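Local coordinates for protein fucose-binding lectin (Kordia periserrulae, PDB 6HTN) that probably serves as a carbohydrate-binding beta-propeller lectin, and is seen here holding methyl alpha-L-fucopyranoside in pockets between neighbouring blades, at residues K128-D133 against W137-Y142. Residues are numbered along the deposited sequence; the frame is centred on the assembly and turned at random.
Sequences KEYCWD and WYVGAY. With MFU (methyl alpha-L-fucopyranoside), chain I; MFU (methyl alpha-L-fucopyranoside), chain H.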
ATOM      1  N   LYS A 128      15.260   4.750  -6.713  1.00 17.48           N
ATOM      2  CA  LYS A 128      16.408   5.641  -6.626  1.00 17.97           C
ATOM      3  C   LYS A 128      17.191   5.356  -5.362  1.00 17.44           C
ATOM      4  O   LYS A 128      16.600   5.013  -4.319  1.00 18.33           O
ATOM      5  CB  LYS A 128      15.961   7.106  -6.620  1.00 19.26           C
ATOM      6  CG  LYS A 128      15.319   7.582  -7.897  1.00 21.00           C
ATOM      7  CD  LYS A 128      16.304   7.530  -9.060  1.00 28.29           C
ATOM      8  CE  LYS A 128      15.917   8.415 -10.218  1.00 40.32           C
ATOM      9  NZ  LYS A 128      16.977   8.407 -11.266  1.00 38.95           N
ATOM     10  N   GLU A 129      18.497   5.616  -5.434  1.00 16.22           N
ATOM     11  CA  GLU A 129      19.417   5.577  -4.279  1.00 15.84           C
ATOM     12  C   GLU A 129      19.916   6.990  -4.039  1.00 17.38           C
ATOM     13  O   GLU A 129      20.401   7.627  -4.990  1.00 19.07           O
ATOM     14  CB  GLU A 129      20.583   4.667  -4.594  1.00 16.58           C
ATOM     15  CG  GLU A 129      21.687   4.611  -3.554  1.00 16.08           C
ATOM     16  CD  GLU A 129      22.927   3.861  -4.032  1.00 16.77           C
ATOM     17  OE1 GLU A 129      23.401   4.237  -5.135  1.00 17.85           O
ATOM     18  OE2 GLU A 129      23.406   2.944  -3.318  1.00 18.10           O
ATOM     19  N   TYR A 130      19.825   7.449  -2.791  1.00 15.86           N
ATOM     20  CA  TYR A 130      20.365   8.741  -2.368  1.00 15.90           C
ATOM     21  C   TYR A 130      21.506   8.475  -1.409  1.00 17.56           C
ATOM     22  O   TYR A 130      21.428   7.596  -0.554  1.00 18.09           O
ATOM     23  CB  TYR A 130      19.251   9.587  -1.736  1.00 16.57           C
ATOM     24  CG  TYR A 130      18.055   9.703  -2.628  1.00 17.77           C
ATOM     25  CD1 TYR A 130      18.129  10.410  -3.805  1.00 18.36           C
ATOM     26  CD2 TYR A 130      16.870   9.054  -2.315  1.00 18.83           C
ATOM     27  CE1 TYR A 130      17.045  10.464  -4.672  1.00 18.67           C
ATOM     28  CE2 TYR A 130      15.781   9.113  -3.179  1.00 18.51           C
ATOM     29  CZ  TYR A 130      15.879   9.800  -4.367  1.00 20.60           C
ATOM     30  OH  TYR A 130      14.826   9.909  -5.238  1.00 19.92           O
ATOM     31  N   CYS A 131      22.607   9.199  -1.649  1.00 18.33           N
ATOM     32  CA  CYS A 131      23.893   8.866  -1.001  1.00 18.66           C
ATOM     33  C   CYS A 131      24.419  10.049  -0.204  1.00 16.41           C
ATOM     34  O   CYS A 131      24.406  11.206  -0.713  1.00 19.34           O
ATOM     35  CB  CYS A 131      24.969   8.568  -2.049  1.00 19.42           C
ATOM     36  SG  CYS A 131      24.498   7.259  -3.204  1.00 20.77           S
ATOM     37  N   TRP A 132      24.877   9.749   0.990  1.00 18.21           N
ATOM     38  CA  TRP A 132      25.594  10.732   1.848  1.00 19.06           C
ATOM     39  C   TRP A 132      26.956  10.158   2.178  1.00 19.93           C
ATOM     40  O   TRP A 132      27.071   9.070   2.735  1.00 18.41           O
ATOM     41  CB  TRP A 132      24.809  11.016   3.138  1.00 18.66           C
ATOM     42  CG  TRP A 132      25.536  11.958   4.065  1.00 20.14           C
ATOM     43  CD1 TRP A 132      26.337  11.628   5.104  1.00 21.86           C
ATOM     44  CD2 TRP A 132      25.439  13.381   4.035  1.00 21.36           C
ATOM     45  NE1 TRP A 132      26.749  12.752   5.738  1.00 21.76           N
ATOM     46  CE2 TRP A 132      26.248  13.847   5.094  1.00 20.93           C
ATOM     47  CE3 TRP A 132      24.777  14.284   3.220  1.00 22.25           C
ATOM     48  CZ2 TRP A 132      26.369  15.212   5.361  1.00 23.32           C
ATOM     49  CZ3 TRP A 132      24.888  15.631   3.483  1.00 24.47           C
ATOM     50  CH2 TRP A 132      25.679  16.080   4.547  1.00 24.51           C
ATOM     51  N   ASP A 133      28.010  10.953   1.864  1.00 21.37           N
ATOM     52  CA  ASP A 133      29.393  10.556   2.232  1.00 20.50           C
ATOM     53  C   ASP A 133      30.047  11.689   3.040  1.00 24.10           C
ATOM     54  O   ASP A 133      31.257  11.575   3.290  1.00 25.90           O
ATOM     55  CB  ASP A 133      30.211  10.290   0.983  1.00 22.01           C
ATOM     56  CG  ASP A 133      29.699   9.128   0.116  1.00 22.14           C
ATOM     57  OD1 ASP A 133      29.408   8.061   0.666  1.00 22.49           O
ATOM     58  OD2 ASP A 133      29.799   9.280  -1.140  1.00 25.91           O
ATOM     59  N   TRP A 137      23.913  15.320  -0.318  1.00 25.04           N
ATOM     60  CA  TRP A 137      23.223  14.134  -0.868  1.00 22.46           C
ATOM     61  C   TRP A 137      23.351  14.158  -2.377  1.00 21.65           C
ATOM     62  O   TRP A 137      23.174  15.229  -3.017  1.00 23.67           O
ATOM     63  CB  TRP A 137      21.763  14.143  -0.423  1.00 21.06           C
ATOM     64  CG  TRP A 137      21.635  13.810   1.027  1.00 21.58           C
ATOM     65  CD1 TRP A 137      21.567  14.699   2.070  1.00 20.72           C
ATOM     66  CD2 TRP A 137      21.518  12.517   1.619  1.00 18.72           C
ATOM     67  NE1 TRP A 137      21.441  14.041   3.248  1.00 21.43           N
ATOM     68  CE2 TRP A 137      21.413  12.686   3.022  1.00 19.42           C
ATOM     69  CE3 TRP A 137      21.486  11.209   1.108  1.00 18.34           C
ATOM     70  CZ2 TRP A 137      21.273  11.624   3.898  1.00 18.67           C
ATOM     71  CZ3 TRP A 137      21.339  10.157   1.962  1.00 19.13           C
ATOM     72  CH2 TRP A 137      21.216  10.359   3.345  1.00 19.78           C
ATOM     73  N   TYR A 138      23.575  12.993  -2.959  1.00 22.84           N
ATOM     74  CA  TYR A 138      23.596  12.845  -4.423  1.00 21.57           C
ATOM     75  C   TYR A 138      22.893  11.549  -4.812  1.00 21.08           C
ATOM     76  O   TYR A 138      22.848  10.567  -4.017  1.00 22.47           O
ATOM     77  CB  TYR A 138      25.059  12.889  -4.904  1.00 23.23           C
ATOM     78  CG  TYR A 138      25.938  11.762  -4.455  1.00 22.32           C
ATOM     79  CD1 TYR A 138      26.088  10.612  -5.227  1.00 21.63           C
ATOM     80  CD2 TYR A 138      26.721  11.844  -3.315  1.00 21.29           C
ATOM     81  CE1 TYR A 138      26.907   9.567  -4.849  1.00 22.89           C
ATOM     82  CE2 TYR A 138      27.564  10.814  -2.921  1.00 21.65           C
ATOM     83  CZ  TYR A 138      27.666   9.662  -3.685  1.00 22.81           C
ATOM     84  OH  TYR A 138      28.454   8.608  -3.320  1.00 25.28           O
ATOM     85  N   VAL A 139      22.459  11.511  -6.059  1.00 20.40           N
ATOM     86  CA  VAL A 139      21.795  10.311  -6.612  1.00 20.50           C
ATOM     87  C   VAL A 139      22.882   9.301  -6.957  1.00 20.50           C
ATOM     88  O   VAL A 139      23.810   9.656  -7.724  1.00 22.39           O
ATOM     89  CB  VAL A 139      20.873  10.649  -7.801  1.00 21.32           C
ATOM     90  CG1 VAL A 139      20.334   9.378  -8.439  1.00 22.68           C
ATOM     91  CG2 VAL A 139      19.776  11.594  -7.398  1.00 23.36           C
ATOM     92  N   GLY A 140      22.784   8.090  -6.420  1.00 19.81           N
ATOM     93  CA  GLY A 140      23.778   7.041  -6.604  1.00 18.93           C
ATOM     94  C   GLY A 140      23.616   6.291  -7.888  1.00 19.62           C
ATOM     95  O   GLY A 140      22.603   6.499  -8.650  1.00 19.38           O
ATOM     96  N   ALA A 141      24.543   5.364  -8.121  1.00 19.57           N
ATOM     97  CA  ALA A 141      24.549   4.557  -9.360  1.00 21.17           C
ATOM     98  C   ALA A 141      23.546   3.405  -9.307  1.00 20.70           C
ATOM     99  O   ALA A 141      23.326   2.732 -10.324  1.00 19.94           O
ATOM    100  CB  ALA A 141      25.955   4.014  -9.536  1.00 23.40           C
ATOM    101  N   TYR A 142      22.902   3.157  -8.169  1.00 18.96           N
ATOM    102  CA  TYR A 142      21.979   2.011  -8.055  1.00 16.69           C
ATOM    103  C   TYR A 142      20.911   2.095  -9.139  1.00 16.87           C
ATOM    104  O   TYR A 142      20.296   3.166  -9.360  1.00 17.85           O
ATOM    105  CB  TYR A 142      21.266   2.038  -6.683  1.00 17.92           C
ATOM    106  CG  TYR A 142      20.198   1.000  -6.562  1.00 16.87           C
ATOM    107  CD1 TYR A 142      20.475  -0.288  -6.155  1.00 15.79           C
ATOM    108  CD2 TYR A 142      18.866   1.299  -6.877  1.00 18.68           C
ATOM    109  CE1 TYR A 142      19.525  -1.277  -6.063  1.00 16.54           C
ATOM    110  CE2 TYR A 142      17.889   0.333  -6.741  1.00 18.41           C
ATOM    111  CZ  TYR A 142      18.201  -0.965  -6.360  1.00 17.61           C
ATOM    112  OH  TYR A 142      17.247  -1.931  -6.242  1.00 18.75           O
TER
HETATM  113  C1  MFU I 203      28.373   5.175  -4.504  1.00 19.34           C
HETATM  114  C2  MFU I 203      27.063   4.863  -5.210  1.00 18.82           C
HETATM  115  C3  MFU I 203      26.885   3.369  -5.374  1.00 16.86           C
HETATM  116  C4  MFU I 203      27.050   2.614  -4.134  1.00 17.42           C
HETATM  117  C5  MFU I 203      28.405   2.987  -3.541  1.00 17.50           C
HETATM  118  C6  MFU I 203      28.719   2.314  -2.268  1.00 20.63           C
HETATM  119  O1  MFU I 203      29.285   4.752  -5.515  1.00 22.85           O
HETATM  120  O2  MFU I 203      26.952   5.600  -6.423  1.00 20.80           O
HETATM  121  O3  MFU I 203      25.598   3.142  -6.019  1.00 17.86           O
HETATM  122  O4  MFU I 203      26.075   3.066  -3.112  1.00 17.95           O
HETATM  123  O5  MFU I 203      28.559   4.401  -3.402  1.00 18.82           O
HETATM  124  CM  MFU I 203      30.617   5.083  -5.188  1.00 27.62           C
HETATM  125  C1  MFU H 202      23.355  15.558   9.165  1.00 21.88           C
HETATM  126  C2  MFU H 202      22.171  15.482   8.202  1.00 19.05           C
HETATM  127  C3  MFU H 202      22.641  14.783   6.929  1.00 21.24           C
HETATM  128  C4  MFU H 202      23.136  13.414   7.273  1.00 19.71           C
HETATM  129  C5  MFU H 202      24.330  13.570   8.254  1.00 20.36           C
HETATM  130  C6  MFU H 202      24.879  12.224   8.659  1.00 18.88           C
HETATM  131  O1  MFU H 202      24.296  16.448   8.540  1.00 25.44           O
HETATM  132  O2  MFU H 202      21.748  16.824   7.941  1.00 22.62           O
HETATM  133  O3  MFU H 202      21.562  14.776   5.988  1.00 22.00           O
HETATM  134  O4  MFU H 202      22.167  12.611   7.934  1.00 20.81           O
HETATM  135  O5  MFU H 202      23.814  14.253   9.467  1.00 21.28           O
HETATM  136  CM  MFU H 202      25.461  16.486   9.386  1.00 30.02           C
HETATM  137  O   HOH W   1      19.914   5.709  -8.093  1.00 18.31           O
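Two fucoside pockets share this antiparallel hairpin, in which Cys131 faces Tyr138 as a hydrogen-bonded pair: Cys131 N gives to Tyr138 O at 2.7 Å, and Tyr138 N returns a bond to Cys131 O. Gly140 N continues the ladder to Glu129 O. Cys131, a small residue, sets its CB over the Tyr138 ring in a CH-pi contact, 3.5 Å from the centroid, with SG reaching obliquely toward the same ring. Tyr138 holds CG between its own backbone N and carbonyl carbon (chi1 65°), which brings the ring back across Cys131 and lets OH donate to Asp133 OD2 at 2.6 Å, on the syn side of the carboxylate. Asp133 also forms a salt bridge with Arg117. The hairpin supplies the third and fourth strands of a four-stranded propeller blade, 138-139 being outermost within the chain. Glu129 and the 140-142 turn grip one sugar, whose site Arg117 and Trp37 of the second subunit complete. The extended Glu129 accepts O3 of the fucoside at OE1 (2.6 Å) and O4 at OE2, a carboxylate being suited to bind two neighbouring hydroxyls. A long bond from Tyr142 N meets OE1 from above the carboxylate plane and may help to fix it, while Ala141 N donates to sugar O2. Gly140, lacking a side chain, suits its tight place, CA 3.2 Å from Glu129 OE1. Trp132 CB sits over the six-membered ring of Trp137, the indole planes inclined at 43°. Trp132 packs its flat face against C4 and C5 of the second fucoside, a common lectin use of aromatics, and Trp137 NE1 donates to its O3 at 2.8 Å; Arg67, Glu79 and Ala91 of the preceding blade complete this interblade cleft.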